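Long-range contacts in spondin-1 (Homo sapiens, PDB 2ZOU), which is a secreted extracellular-matrix glycoprotein that probably acts in cell adhesion, its reeler domain folding as a beta-sandwich with a disulfide-bonded loop: residues Val120-Ser125 with Lys142-Gln147; Ala60-Arg65 with Ala115-Val120; Ser51-Phe56 with Thr104-Phe109; Thr22-Arg27 with Leu45-Pro50. One frame throughout, in Å; residues are numbered along the deposited sequence. Where two conformers were deposited one is given.

Contact 1 of 4, residues Val120-Ser125 with Lys142-Gln147; sequences VILKAS and KKLCEQ. With EDO (1,2-ethanediol), chain D; EDO (1,2-ethanediol), chain F.
I121 and K143 face each other as a non-hydrogen-bonded pair on adjacent antiparallel strands, and their side chains cross obliquely on one face of the sheet. The touching atom of the isoleucine is its CD1 methyl, 3.7 Å from K143 CG and close to CB and CE as well, so the methyl rests against the lysine's hydrocarbon chain. CG1 of I121 is set beside the backbone N (chi1 -45°), and CD1 then turns toward the lysine. Farther out, K143 bends about its CG-CD bond and sends NZ to a salt bridge with E63.

The other face carries V120, L122 and L144. Here L122 CD1 and L144 CD1 come to 4.4 Å, and L122 also packs on L26 and V28 of the opposing sheet. K142 begins on this same face but curls back, so that its NZ reaches K143 O at 2.7 Å.

Between the faces run two pairs of backbone bonds, V120 with L144 and L122 with K142. V120 N meets L144 O at 2.8 Å, almost straight at 173°, while the L122 N to K142 O bond is more bent. K143 CA adds a CA-H...O contact to V120 O.

The chemistry implies a division of labour: main-chain polar atoms hold the register, leucine and valine feed the core, and the lysine ammonium groups are turned outward, one to the E63 carboxylate and the other to a backbone carbonyl.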
loop_
_atom_site.group_PDB
_atom_site.type_symbol
_atom_site.label_atom_id
_atom_site.label_comp_id
_atom_site.label_asym_id
_atom_site.label_seq_id
_atom_site.Cartn_x
_atom_site.Cartn_y
_atom_site.Cartn_z
ATOM N N VAL A 120 10.950 0.095 -5.345
ATOM C CA VAL A 120 9.745 0.695 -4.794
ATOM C C VAL A 120 9.292 -0.111 -3.560
ATOM O O VAL A 120 9.369 -1.339 -3.544
ATOM C CB VAL A 120 8.616 0.718 -5.843
ATOM C CG1 VAL A 120 7.288 1.124 -5.214
ATOM C CG2 VAL A 120 8.989 1.643 -6.992
ATOM N N ILE A 121 8.846 0.602 -2.530
ATOM C CA ILE A 121 8.306 -0.024 -1.323
ATOM C C ILE A 121 6.825 0.261 -1.223
ATOM O O ILE A 121 6.408 1.418 -1.057
ATOM C CB ILE A 121 8.980 0.508 -0.028
ATOM C CG1 ILE A 121 10.511 0.585 -0.153
ATOM C CG2 ILE A 121 8.556 -0.352 1.162
ATOM C CD1 ILE A 121 11.224 -0.763 -0.282
ATOM N N LEU A 122 6.027 -0.801 -1.334
ATOM C CA LEU A 122 4.601 -0.721 -1.096
ATOM C C LEU A 122 4.407 -0.923 0.381
ATOM O O LEU A 122 4.917 -1.902 0.917
ATOM C CB LEU A 122 3.869 -1.832 -1.859
ATOM C CG LEU A 122 4.005 -1.790 -3.387
ATOM C CD1 LEU A 122 3.439 -3.057 -4.012
ATOM C CD2 LEU A 122 3.268 -0.589 -3.909
ATOM N N LYS A 123 3.672 -0.026 1.025
ATOM C CA LYS A 123 3.548 -0.017 2.489
ATOM C C LYS A 123 2.140 0.324 2.938
ATOM O O LYS A 123 1.502 1.214 2.389
ATOM C CB LYS A 123 4.482 1.036 3.095
ATOM C CG LYS A 123 5.908 0.617 3.336
ATOM C CD LYS A 123 6.804 1.833 3.470
ATOM C CE LYS A 123 6.636 2.534 4.789
ATOM N NZ LYS A 123 7.761 3.503 4.984
ATOM N N ALA A 124 1.666 -0.361 3.973
ATOM C CA ALA A 124 0.354 -0.089 4.516
ATOM C C ALA A 124 0.374 0.053 6.024
ATOM O O ALA A 124 1.239 -0.486 6.707
ATOM C CB ALA A 124 -0.613 -1.176 4.112
ATOM N N SER A 125 -0.599 0.804 6.515
ATOM C CA SER A 125 -0.903 0.946 7.927
ATOM C C SER A 125 -2.372 0.614 8.092
ATOM O O SER A 125 -3.165 0.902 7.187
ATOM C CB SER A 125 -0.623 2.384 8.358
ATOM O OG SER A 125 -1.073 2.613 9.673
ATOM N N LYS A 142 6.132 -4.412 1.185
ATOM C CA LYS A 142 6.679 -5.236 0.109
ATOM C C LYS A 142 7.567 -4.408 -0.796
ATOM O O LYS A 142 7.161 -3.359 -1.276
ATOM C CB LYS A 142 5.566 -5.900 -0.716
ATOM C CG LYS A 142 6.077 -6.830 -1.821
ATOM C CD LYS A 142 6.787 -8.074 -1.305
ATOM C CE LYS A 142 7.386 -8.922 -2.445
ATOM N NZ LYS A 142 8.775 -8.526 -2.856
ATOM N N LYS A 143 8.782 -4.897 -1.004
ATOM C CA LYS A 143 9.751 -4.247 -1.871
ATOM C C LYS A 143 9.712 -4.889 -3.245
ATOM O O LYS A 143 9.769 -6.117 -3.356
ATOM C CB LYS A 143 11.153 -4.387 -1.269
ATOM C CG LYS A 143 12.275 -3.833 -2.145
ATOM C CD LYS A 143 13.656 -4.298 -1.694
ATOM C CE LYS A 143 14.059 -3.722 -0.355
ATOM N NZ LYS A 143 15.552 -3.608 -0.287
ATOM N N LEU A 144 9.604 -4.059 -4.281
ATOM C CA LEU A 144 9.730 -4.508 -5.669
ATOM C C LEU A 144 10.741 -3.661 -6.404
ATOM O O LEU A 144 10.620 -2.432 -6.441
ATOM C CB LEU A 144 8.405 -4.420 -6.430
ATOM C CG LEU A 144 7.311 -5.451 -6.159
ATOM C CD1 LEU A 144 6.056 -5.043 -6.902
ATOM C CD2 LEU A 144 7.730 -6.870 -6.549
ATOM N N CYS A 145 11.719 -4.325 -7.002
ATOM C CA CYS A 145 12.727 -3.612 -7.766
ATOM C C CYS A 145 12.526 -3.866 -9.253
ATOM O O CYS A 145 11.650 -4.633 -9.641
ATOM C CB CYS A 145 14.125 -4.001 -7.283
ATOM S SG CYS A 145 14.367 -3.600 -5.505
ATOM N N GLU A 146 13.300 -3.191 -10.090
ATOM C CA GLU A 146 13.336 -3.506 -11.514
ATOM C C GLU A 146 14.141 -4.796 -11.746
ATOM O O GLU A 146 14.861 -5.245 -10.856
ATOM C CB GLU A 146 13.974 -2.339 -12.289
ATOM C CG GLU A 146 13.312 -0.978 -12.037
ATOM C CD GLU A 146 14.008 0.169 -12.765
ATOM O OE1 GLU A 146 14.034 0.170 -14.018
ATOM O OE2 GLU A 146 14.529 1.078 -12.083
ATOM N N GLN A 147 13.970 -5.403 -12.921
ATOM C CA GLN A 147 14.880 -6.434 -13.482
ATOM C C GLN A 147 14.138 -7.403 -14.389
ATOM O O GLN A 147 13.598 -6.993 -15.408
ATOM C CB GLN A 147 15.710 -7.192 -12.424
ATOM C CG GLN A 147 14.945 -8.281 -11.662
ATOM C CD GLN A 147 15.532 -8.573 -10.291
ATOM O OE1 GLN A 147 16.650 -8.158 -9.977
ATOM N NE2 GLN A 147 14.779 -9.290 -9.470
HETATM C C1 EDO D . -4.199 4.063 10.473
HETATM O O1 EDO D . -2.886 4.520 10.129
HETATM C C2 EDO D . -4.853 3.437 9.249
HETATM O O2 EDO D . -4.897 4.389 8.174
HETATM C C1 EDO F . 3.504 -2.599 9.133
HETATM O O1 EDO F . 2.557 -1.553 8.912
HETATM C C2 EDO F . 3.541 -3.014 10.595
HETATM O O2 EDO F . 3.829 -4.409 10.696
#

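Contact 2 of 4, residues Ala60-Arg65 with Ala115-Val120; sequences ALRENR and AGTGCV
E63 and C119 meet at one end of the reeler beta-sandwich, where strand 55-62 runs out into a type II beta turn, R62 to R65, beside the C119-C145 disulfide. The tight part is the backbone. E63 N donates to C119 O at 3.0 Å, fairly straight at 162°, though it approaches tilted from the carbonyl plane. One step inward, R62 and V120 form an antiparallel non-hydrogen-bonded pair, and V120 CA makes a CA-H...O contact of 3.4 Å to L61 O. The CG1 methyl of V120, anti to its main-chain nitrogen (chi1 170°), lies against L61 O and comes 4.1 Å from A60 CB. W110 of the other sheet packs on both V120 and A60, and V120 also touches A74.

The solvent side is looser. R62 runs extended from CG to NE and crosses T117 at about a right angle. The T117 CG2 methyl lies over one face of the guanidinium, 3.9 Å from R62 NE and displaced toward the rim, a contact with no polar bond in it. The T117 hydroxyl turns instead to P114 O. Nearby, the E146 carboxylate takes the backbone N-H groups of G116 and G118, tying the loop to the C-terminal segment.

E63 divides its carboxylate: OE2 pairs with K143, while OE1 rests 3.4 Å from C119 CB and 3.9 Å from C119 SG, against the disulfide.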
loop_
_atom_site.group_PDB
_atom_site.type_symbol
_atom_site.label_atom_id
_atom_site.label_comp_id
_atom_site.label_asym_id
_atom_site.label_seq_id
_atom_site.Cartn_x
_atom_site.Cartn_y
_atom_site.Cartn_z
ATOM N N ALA A 60 3.016 3.886 -2.094
ATOM C CA ALA A 60 4.133 3.286 -2.816
ATOM C C ALA A 60 5.239 4.329 -2.893
ATOM O O ALA A 60 5.031 5.386 -3.488
ATOM C CB ALA A 60 3.697 2.891 -4.210
ATOM N N LEU A 61 6.392 4.028 -2.301
ATOM C CA LEU A 61 7.495 4.992 -2.177
ATOM C C LEU A 61 8.740 4.499 -2.861
ATOM O O LEU A 61 9.067 3.314 -2.795
ATOM C CB LEU A 61 7.832 5.220 -0.705
ATOM C CG LEU A 61 6.734 5.809 0.174
ATOM C CD1 LEU A 61 7.267 6.023 1.598
ATOM C CD2 LEU A 61 6.225 7.131 -0.413
ATOM N N ARG A 62 9.490 5.412 -3.475
ATOM C CA ARG A 62 10.844 5.089 -3.844
ATOM C C ARG A 62 11.562 4.699 -2.562
ATOM O O ARG A 62 11.356 5.330 -1.518
ATOM C CB ARG A 62 11.506 6.316 -4.474
ATOM C CG ARG A 62 10.889 6.685 -5.820
ATOM C CD ARG A 62 11.786 7.666 -6.545
ATOM N NE ARG A 62 11.166 8.191 -7.754
ATOM C CZ ARG A 62 11.850 8.572 -8.831
ATOM N NH1 ARG A 62 13.172 8.460 -8.859
ATOM N NH2 ARG A 62 11.211 9.050 -9.890
ATOM N N GLU A 63 12.394 3.668 -2.626
ATOM C CA GLU A 63 13.145 3.242 -1.438
ATOM C C GLU A 63 13.974 4.366 -0.805
ATOM O O GLU A 63 14.527 5.222 -1.506
ATOM C CB GLU A 63 14.045 2.049 -1.747
ATOM C CG GLU A 63 14.405 1.260 -0.485
ATOM C CD GLU A 63 15.185 -0.015 -0.760
ATOM O OE1 GLU A 63 15.691 -0.180 -1.896
ATOM O OE2 GLU A 63 15.293 -0.842 0.178
ATOM N N ASN A 64 14.027 4.332 0.527
ATOM C CA ASN A 64 14.775 5.284 1.354
ATOM C C ASN A 64 14.266 6.711 1.317
ATOM O O ASN A 64 15.012 7.644 1.634
ATOM C CB ASN A 64 16.273 5.262 1.018
ATOM C CG ASN A 64 16.871 3.878 1.108
ATOM O OD1 ASN A 64 16.625 3.144 2.063
ATOM N ND2 ASN A 64 17.671 3.518 0.110
ATOM N N ARG A 65 13.005 6.876 0.925
ATOM C CA ARG A 65 12.334 8.172 0.965
ATOM C C ARG A 65 11.239 8.114 2.010
ATOM O O ARG A 65 10.633 7.065 2.206
ATOM C CB ARG A 65 11.729 8.528 -0.395
ATOM C CG ARG A 65 12.721 8.545 -1.541
ATOM C CD ARG A 65 13.592 9.783 -1.519
ATOM N NE ARG A 65 14.315 9.920 -2.779
ATOM C CZ ARG A 65 13.778 10.361 -3.916
ATOM N NH1 ARG A 65 12.504 10.730 -3.965
ATOM N NH2 ARG A 65 14.524 10.444 -5.011
ATOM N N ALA A 115 11.148 2.825 -16.265
ATOM C CA ALA A 115 12.465 2.273 -16.007
ATOM C C ALA A 115 13.338 3.380 -15.428
ATOM O O ALA A 115 13.249 4.537 -15.863
ATOM C CB ALA A 115 13.077 1.746 -17.293
ATOM N N GLY A 116 14.178 3.027 -14.458
ATOM C CA GLY A 116 15.053 3.995 -13.802
ATOM C C GLY A 116 14.492 4.534 -12.498
ATOM O O GLY A 116 15.181 5.211 -11.749
ATOM N N THR A 117 13.232 4.216 -12.201
ATOM C CA THR A 117 12.629 4.671 -10.946
ATOM C C THR A 117 13.281 4.009 -9.731
ATOM O O THR A 117 13.291 4.574 -8.640
ATOM C CB THR A 117 11.091 4.454 -10.949
ATOM O OG1 THR A 117 10.517 5.233 -12.010
ATOM C CG2 THR A 117 10.458 4.872 -9.612
ATOM N N GLY A 118 13.822 2.812 -9.937
ATOM C CA GLY A 118 14.479 2.060 -8.881
ATOM C C GLY A 118 13.515 1.270 -8.009
ATOM O O GLY A 118 12.329 1.093 -8.323
ATOM N N CYS A 119 14.042 0.786 -6.897
ATOM C CA CYS A 119 13.262 -0.048 -5.991
ATOM C C CYS A 119 12.116 0.735 -5.392
ATOM O O CYS A 119 12.288 1.875 -4.974
ATOM C CB CYS A 119 14.144 -0.612 -4.877
ATOM S SG CYS A 119 15.368 -1.801 -5.467
ATOM N N VAL A 120 10.950 0.095 -5.345
ATOM C CA VAL A 120 9.745 0.695 -4.794
ATOM C C VAL A 120 9.292 -0.111 -3.560
ATOM O O VAL A 120 9.369 -1.339 -3.544
ATOM C CB VAL A 120 8.616 0.718 -5.843
ATOM C CG1 VAL A 120 7.288 1.124 -5.214
ATOM C CG2 VAL A 120 8.989 1.643 -6.992
#

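Contact 3 of 4, residues Ser51-Phe56 with Thr104-Phe109; sequences SYFRGF and TRIQVF
I106 points from its strand into the layer of F53 and F56, and it can be followed outward from CB. That carbon is the branch point and holds its two arms against different rings. CG2, the short arm, sits 4.1 Å from F53 CE2 and comes near F56 CE2 as well. CG1 lies between the backbone N and the carbonyl carbon (chi1 62°), which carries it over one face of the F56 ring. I106 CG1 is 4.0 Å from the centroid of the F56 ring and 18° off its normal, a CH-pi contact. CD1, the tip, continues over the same ring to lie 3.8 Å from F56 CZ. Two conformers of F56 were modelled, and this holds for the one described.

The pair spans the beta-sandwich: I106 belongs to the sheet with strand 40-47, F56 to the one with strand 120-127. Just before F56, R54 and G55 both face V127 in a classic beta bulge.

F53 crosses I106 at about a right angle, with I106 N at the ring edge, 4.0 Å from F53 CZ. At the outer end, T104 CG2 lies 3.6 Å from S51 O. R105, turned away from this interface, gives its NH2 to Q107 OE1 at 2.9 Å.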
loop_
_atom_site.group_PDB
_atom_site.type_symbol
_atom_site.label_atom_id
_atom_site.label_comp_id
_atom_site.label_asym_id
_atom_site.label_seq_id
_atom_site.Cartn_x
_atom_site.Cartn_y
_atom_site.Cartn_z
ATOM N N SER A 51 -9.351 -11.604 12.407
ATOM C CA SER A 51 -9.105 -10.164 12.410
ATOM C C SER A 51 -9.810 -9.428 11.270
ATOM O O SER A 51 -10.301 -10.034 10.301
ATOM C CB SER A 51 -7.600 -9.870 12.395
ATOM O OG SER A 51 -6.968 -10.417 13.552
ATOM N N TYR A 52 -9.849 -8.110 11.408
ATOM C CA TYR A 52 -10.431 -7.223 10.419
ATOM C C TYR A 52 -9.769 -5.871 10.598
ATOM O O TYR A 52 -9.065 -5.638 11.595
ATOM C CB TYR A 52 -11.956 -7.107 10.628
ATOM C CG TYR A 52 -12.315 -6.679 12.027
ATOM C CD1 TYR A 52 -12.371 -5.320 12.366
ATOM C CD2 TYR A 52 -12.553 -7.625 13.026
ATOM C CE1 TYR A 52 -12.667 -4.915 13.663
ATOM C CE2 TYR A 52 -12.850 -7.225 14.333
ATOM C CZ TYR A 52 -12.904 -5.873 14.636
ATOM O OH TYR A 52 -13.207 -5.455 15.905
ATOM N N PHE A 53 -9.979 -4.981 9.643
ATOM C CA PHE A 53 -9.562 -3.596 9.808
ATOM C C PHE A 53 -10.725 -2.669 9.472
ATOM O O PHE A 53 -11.549 -2.965 8.611
ATOM C CB PHE A 53 -8.291 -3.273 9.010
ATOM C CG PHE A 53 -8.345 -3.679 7.567
ATOM C CD1 PHE A 53 -8.009 -4.980 7.182
ATOM C CD2 PHE A 53 -8.707 -2.768 6.581
ATOM C CE1 PHE A 53 -8.035 -5.362 5.838
ATOM C CE2 PHE A 53 -8.770 -3.141 5.234
ATOM C CZ PHE A 53 -8.400 -4.436 4.856
ATOM N N ARG A 54 -10.799 -1.559 10.192
ATOM C CA ARG A 54 -11.852 -0.568 9.971
ATOM C C ARG A 54 -11.330 0.587 9.126
ATOM O O ARG A 54 -12.106 1.385 8.601
ATOM C CB ARG A 54 -12.399 -0.075 11.309
ATOM C CG ARG A 54 -13.246 -1.114 12.022
ATOM C CD ARG A 54 -13.858 -0.582 13.319
ATOM N NE ARG A 54 -12.838 -0.198 14.296
ATOM C CZ ARG A 54 -12.558 1.053 14.652
ATOM N NH1 ARG A 54 -13.240 2.086 14.148
ATOM N NH2 ARG A 54 -11.598 1.277 15.536
ATOM N N GLY A 55 -10.015 0.672 8.996
ATOM C CA GLY A 55 -9.367 1.700 8.197
ATOM C C GLY A 55 -7.966 1.283 7.799
ATOM O O GLY A 55 -7.344 0.416 8.425
ATOM N N PHE A 56 -7.456 1.892 6.739
ATOM C CA PHE A 56 -6.114 1.583 6.245
ATOM C C PHE A 56 -5.570 2.753 5.448
ATOM O O PHE A 56 -6.336 3.615 4.979
ATOM C CB PHE A 56 -6.103 0.307 5.386
ATOM C CG PHE A 56 -6.636 0.520 3.997
ATOM C CD1 PHE A 56 -5.785 0.839 2.944
ATOM C CD2 PHE A 56 -8.007 0.472 3.756
ATOM C CE1 PHE A 56 -6.299 1.075 1.672
ATOM C CE2 PHE A 56 -8.532 0.697 2.498
ATOM C CZ PHE A 56 -7.686 1.004 1.447
ATOM N N THR A 104 -12.076 -7.367 5.709
ATOM C CA THR A 104 -11.022 -8.367 5.824
ATOM C C THR A 104 -10.090 -8.369 4.603
ATOM O O THR A 104 -9.034 -8.990 4.633
ATOM C CB THR A 104 -11.584 -9.780 6.014
ATOM O OG1 THR A 104 -12.448 -10.091 4.910
ATOM C CG2 THR A 104 -12.362 -9.877 7.334
ATOM N N ARG A 105 -10.499 -7.666 3.547
ATOM C CA ARG A 105 -9.675 -7.564 2.342
ATOM C C ARG A 105 -10.051 -6.322 1.567
ATOM O O ARG A 105 -11.229 -6.018 1.417
ATOM C CB ARG A 105 -9.861 -8.802 1.441
ATOM C CG ARG A 105 -9.061 -8.767 0.116
ATOM C CD ARG A 105 -9.276 -10.035 -0.721
ATOM N NE ARG A 105 -8.508 -10.041 -1.979
ATOM C CZ ARG A 105 -8.942 -9.512 -3.119
ATOM N NH1 ARG A 105 -10.129 -8.922 -3.156
ATOM N NH2 ARG A 105 -8.196 -9.569 -4.228
ATOM N N ILE A 106 -9.037 -5.613 1.085
ATOM C CA ILE A 106 -9.239 -4.629 0.014
ATOM C C ILE A 106 -8.236 -4.880 -1.104
ATOM O O ILE A 106 -7.214 -5.559 -0.901
ATOM C CB ILE A 106 -9.168 -3.147 0.506
ATOM C CG1 ILE A 106 -7.795 -2.800 1.092
ATOM C CG2 ILE A 106 -10.339 -2.845 1.463
ATOM C CD1 ILE A 106 -6.777 -2.358 0.047
ATOM N N GLN A 107 -8.523 -4.333 -2.279
ATOM C CA GLN A 107 -7.642 -4.506 -3.439
ATOM C C GLN A 107 -7.634 -3.231 -4.256
ATOM O O GLN A 107 -8.631 -2.508 -4.291
ATOM C CB GLN A 107 -8.149 -5.645 -4.330
ATOM C CG GLN A 107 -9.606 -5.469 -4.716
ATOM C CD GLN A 107 -10.149 -6.567 -5.596
ATOM O OE1 GLN A 107 -9.473 -7.548 -5.908
ATOM N NE2 GLN A 107 -11.401 -6.407 -5.996
ATOM N N VAL A 108 -6.500 -2.969 -4.892
ATOM C CA VAL A 108 -6.333 -1.805 -5.764
ATOM C C VAL A 108 -5.337 -2.196 -6.851
ATOM O O VAL A 108 -4.557 -3.124 -6.651
ATOM C CB VAL A 108 -5.836 -0.601 -4.941
ATOM C CG1 VAL A 108 -4.373 -0.799 -4.473
ATOM C CG2 VAL A 108 -6.061 0.714 -5.688
ATOM N N PHE A 109 -5.365 -1.524 -7.995
ATOM C CA PHE A 109 -4.272 -1.682 -8.941
ATOM C C PHE A 109 -3.164 -0.700 -8.619
ATOM O O PHE A 109 -3.428 0.432 -8.201
ATOM C CB PHE A 109 -4.731 -1.430 -10.375
ATOM C CG PHE A 109 -5.589 -2.521 -10.947
ATOM C CD1 PHE A 109 -5.101 -3.831 -11.041
ATOM C CD2 PHE A 109 -6.880 -2.242 -11.410
ATOM C CE1 PHE A 109 -5.894 -4.846 -11.569
ATOM C CE2 PHE A 109 -7.669 -3.266 -11.956
ATOM C CZ PHE A 109 -7.166 -4.557 -12.022
#

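Contact 4 of 4, residues Thr22-Arg27 with Leu45-Pro50; sequences TEFSLR and LSAAPP. With EDO (1,2-ethanediol), chain E.
L45, E23 and S25 lose the most surface where these two antiparallel strands meet, and each does so differently. L45 pairs with L26 on the inward face. With its CG anti to the backbone N (chi1 -175°), it brings CD1 to 3.7 Å from S25 O and, more loosely, toward the CD1 methyl of L26. It also packs on A124, I126 and L140 of the opposing sheet, so it also belongs to the core between the sheets.

S25 works through its main chain and its hydroxyl. Its N donates to S46 O at 2.8 Å, and its O accepts from S46 N at 3.0 Å. A water also donates to S25 O and lies 2.7 Å from S46 OG, so that carbonyl is gripped twice. On the same outward face S25 OG lies near O1 of an ethanediol, probably picked up from the crystallisation liquor.

E23 closes the end of the ladder. Its O takes A48 N at 2.9 Å and also the ethanediol O1 at 2.7 Å, while E23 CB meets the A48 CB methyl. CG of E23, set between the backbone N and the carbonyl carbon (chi1 74°), lies over one face of the F24 ring, off its centre; the chain then bends, and OE2 reaches S51 OG. On the inward face F24 sets CE1 3.6 Å from A47 CB, and its N donates to T22 OG1 in an ST turn that leads into the strand.

Alternating inward leucine and phenylalanine with outward serine is the arrangement of an amphipathic beta hairpin, here at one side of a beta-sandwich.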
loop_
_atom_site.group_PDB
_atom_site.type_symbol
_atom_site.label_atom_id
_atom_site.label_comp_id
_atom_site.label_asym_id
_atom_site.label_seq_id
_atom_site.Cartn_x
_atom_site.Cartn_y
_atom_site.Cartn_z
ATOM N N THR A 22 2.543 -9.327 11.371
ATOM C CA THR A 22 1.271 -9.271 12.063
ATOM C C THR A 22 0.328 -10.163 11.269
ATOM O O THR A 22 0.739 -10.822 10.316
ATOM C CB THR A 22 0.709 -7.835 12.162
ATOM O OG1 THR A 22 0.281 -7.386 10.864
ATOM C CG2 THR A 22 1.756 -6.872 12.730
ATOM N N GLU A 23 -0.941 -10.192 11.657
ATOM C CA GLU A 23 -1.904 -10.992 10.911
ATOM C C GLU A 23 -2.422 -10.272 9.661
ATOM O O GLU A 23 -3.270 -10.809 8.936
ATOM C CB GLU A 23 -3.070 -11.405 11.807
ATOM C CG GLU A 23 -4.009 -10.286 12.096
ATOM C CD GLU A 23 -3.698 -9.543 13.377
ATOM O OE1 GLU A 23 -2.506 -9.268 13.672
ATOM O OE2 GLU A 23 -4.667 -9.214 14.101
ATOM N N PHE A 24 -1.917 -9.066 9.408
ATOM C CA PHE A 24 -2.337 -8.302 8.240
ATOM C C PHE A 24 -1.236 -8.386 7.203
ATOM O O PHE A 24 -0.058 -8.201 7.523
ATOM C CB PHE A 24 -2.587 -6.842 8.613
ATOM C CG PHE A 24 -3.645 -6.668 9.642
ATOM C CD1 PHE A 24 -4.991 -6.648 9.274
ATOM C CD2 PHE A 24 -3.314 -6.565 10.984
ATOM C CE1 PHE A 24 -5.987 -6.501 10.244
ATOM C CE2 PHE A 24 -4.316 -6.426 11.962
ATOM C CZ PHE A 24 -5.646 -6.385 11.584
ATOM N N SER A 25 -1.620 -8.681 5.965
ATOM C CA SER A 25 -0.636 -8.917 4.895
ATOM C C SER A 25 -0.882 -8.030 3.701
ATOM O O SER A 25 -2.012 -7.944 3.231
ATOM C CB SER A 25 -0.716 -10.362 4.408
ATOM O OG SER A 25 -0.307 -11.243 5.425
ATOM N N LEU A 26 0.184 -7.405 3.202
ATOM C CA LEU A 26 0.130 -6.676 1.940
ATOM C C LEU A 26 0.813 -7.540 0.894
ATOM O O LEU A 26 1.971 -7.937 1.068
ATOM C CB LEU A 26 0.873 -5.349 2.080
ATOM C CG LEU A 26 0.774 -4.408 0.867
ATOM C CD1 LEU A 26 -0.654 -3.922 0.662
ATOM C CD2 LEU A 26 1.677 -3.226 1.070
ATOM N N ARG A 27 0.079 -7.894 -0.152
ATOM C CA ARG A 27 0.591 -8.801 -1.167
ATOM C C ARG A 27 0.342 -8.223 -2.532
ATOM O O ARG A 27 -0.475 -7.334 -2.703
ATOM C CB ARG A 27 -0.075 -10.165 -1.066
ATOM C CG ARG A 27 0.125 -10.817 0.285
ATOM C CD ARG A 27 0.009 -12.308 0.227
ATOM N NE ARG A 27 1.032 -12.906 -0.628
ATOM C CZ ARG A 27 1.309 -14.204 -0.653
ATOM N NH1 ARG A 27 0.653 -15.042 0.141
ATOM N NH2 ARG A 27 2.249 -14.662 -1.465
ATOM N N LEU A 45 -4.654 -6.065 0.494
ATOM C CA LEU A 45 -4.414 -5.962 1.934
ATOM C C LEU A 45 -5.451 -6.839 2.606
ATOM O O LEU A 45 -6.638 -6.635 2.419
ATOM C CB LEU A 45 -4.597 -4.509 2.374
ATOM C CG LEU A 45 -4.295 -4.116 3.801
ATOM C CD1 LEU A 45 -2.925 -4.538 4.221
ATOM C CD2 LEU A 45 -4.433 -2.619 3.885
ATOM N N SER A 46 -4.993 -7.826 3.368
ATOM C CA SER A 46 -5.917 -8.806 3.957
ATOM C C SER A 46 -5.608 -9.082 5.420
ATOM O O SER A 46 -4.452 -8.969 5.857
ATOM C CB SER A 46 -5.758 -10.157 3.234
ATOM O OG SER A 46 -5.672 -10.053 1.824
ATOM N N ALA A 47 -6.652 -9.449 6.160
ATOM C CA ALA A 47 -6.539 -9.801 7.569
ATOM C C ALA A 47 -6.750 -11.290 7.724
ATOM O O ALA A 47 -7.743 -11.802 7.228
ATOM C CB ALA A 47 -7.612 -9.058 8.366
ATOM N N ALA A 48 -5.865 -11.963 8.448
ATOM C CA ALA A 48 -6.060 -13.378 8.750
ATOM C C ALA A 48 -7.193 -13.530 9.771
ATOM O O ALA A 48 -7.283 -12.746 10.716
ATOM C CB ALA A 48 -4.769 -13.986 9.290
ATOM N N PRO A 49 -8.064 -14.545 9.610
ATOM C CA PRO A 49 -9.153 -14.693 10.569
ATOM C C PRO A 49 -8.667 -14.873 12.007
ATOM O O PRO A 49 -7.639 -15.504 12.238
ATOM C CB PRO A 49 -9.911 -15.938 10.072
ATOM C CG PRO A 49 -8.972 -16.617 9.163
ATOM C CD PRO A 49 -8.111 -15.571 8.554
ATOM N N PRO A 50 -9.426 -14.343 12.980
ATOM C CA PRO A 50 -10.678 -13.617 12.842
ATOM C C PRO A 50 -10.512 -12.096 12.829
ATOM O O PRO A 50 -11.433 -11.373 13.204
ATOM C CB PRO A 50 -11.426 -14.045 14.104
ATOM C CG PRO A 50 -10.313 -14.069 15.152
ATOM C CD PRO A 50 -9.081 -14.556 14.405
HETATM C C1 EDO E . -3.744 -12.009 5.794
HETATM O O1 EDO E . -2.600 -12.144 6.642
HETATM C C2 EDO E . -3.995 -13.258 4.960
HETATM O O2 EDO E . -5.106 -13.992 5.490
HETATM O O HOH W 1 -3.116 -9.578 1.054
#

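In the fold
The contacts divide between the ends and layers of one sandwich. Contact 1 is the most buried; it shares V120 with contact 2, and the C119-C145 disulfide joins them, I121 N also probably bonding to L61 O. Contact 2 is only partly buried and mixes one backbone bond with charged and loop groups. Across the chain's centre from contact 2, contacts 3 and 4 lie 8 Å apart between centres and meet where T104 O probably takes A47 N and S51 OG reaches E23 OE2. Contacts 1 and 4 are backbone ladders in different sheets, touching through L26 and L45, whereas contact 3 bridges the two sheets by apolar packing, without a hydrogen bond between its segments.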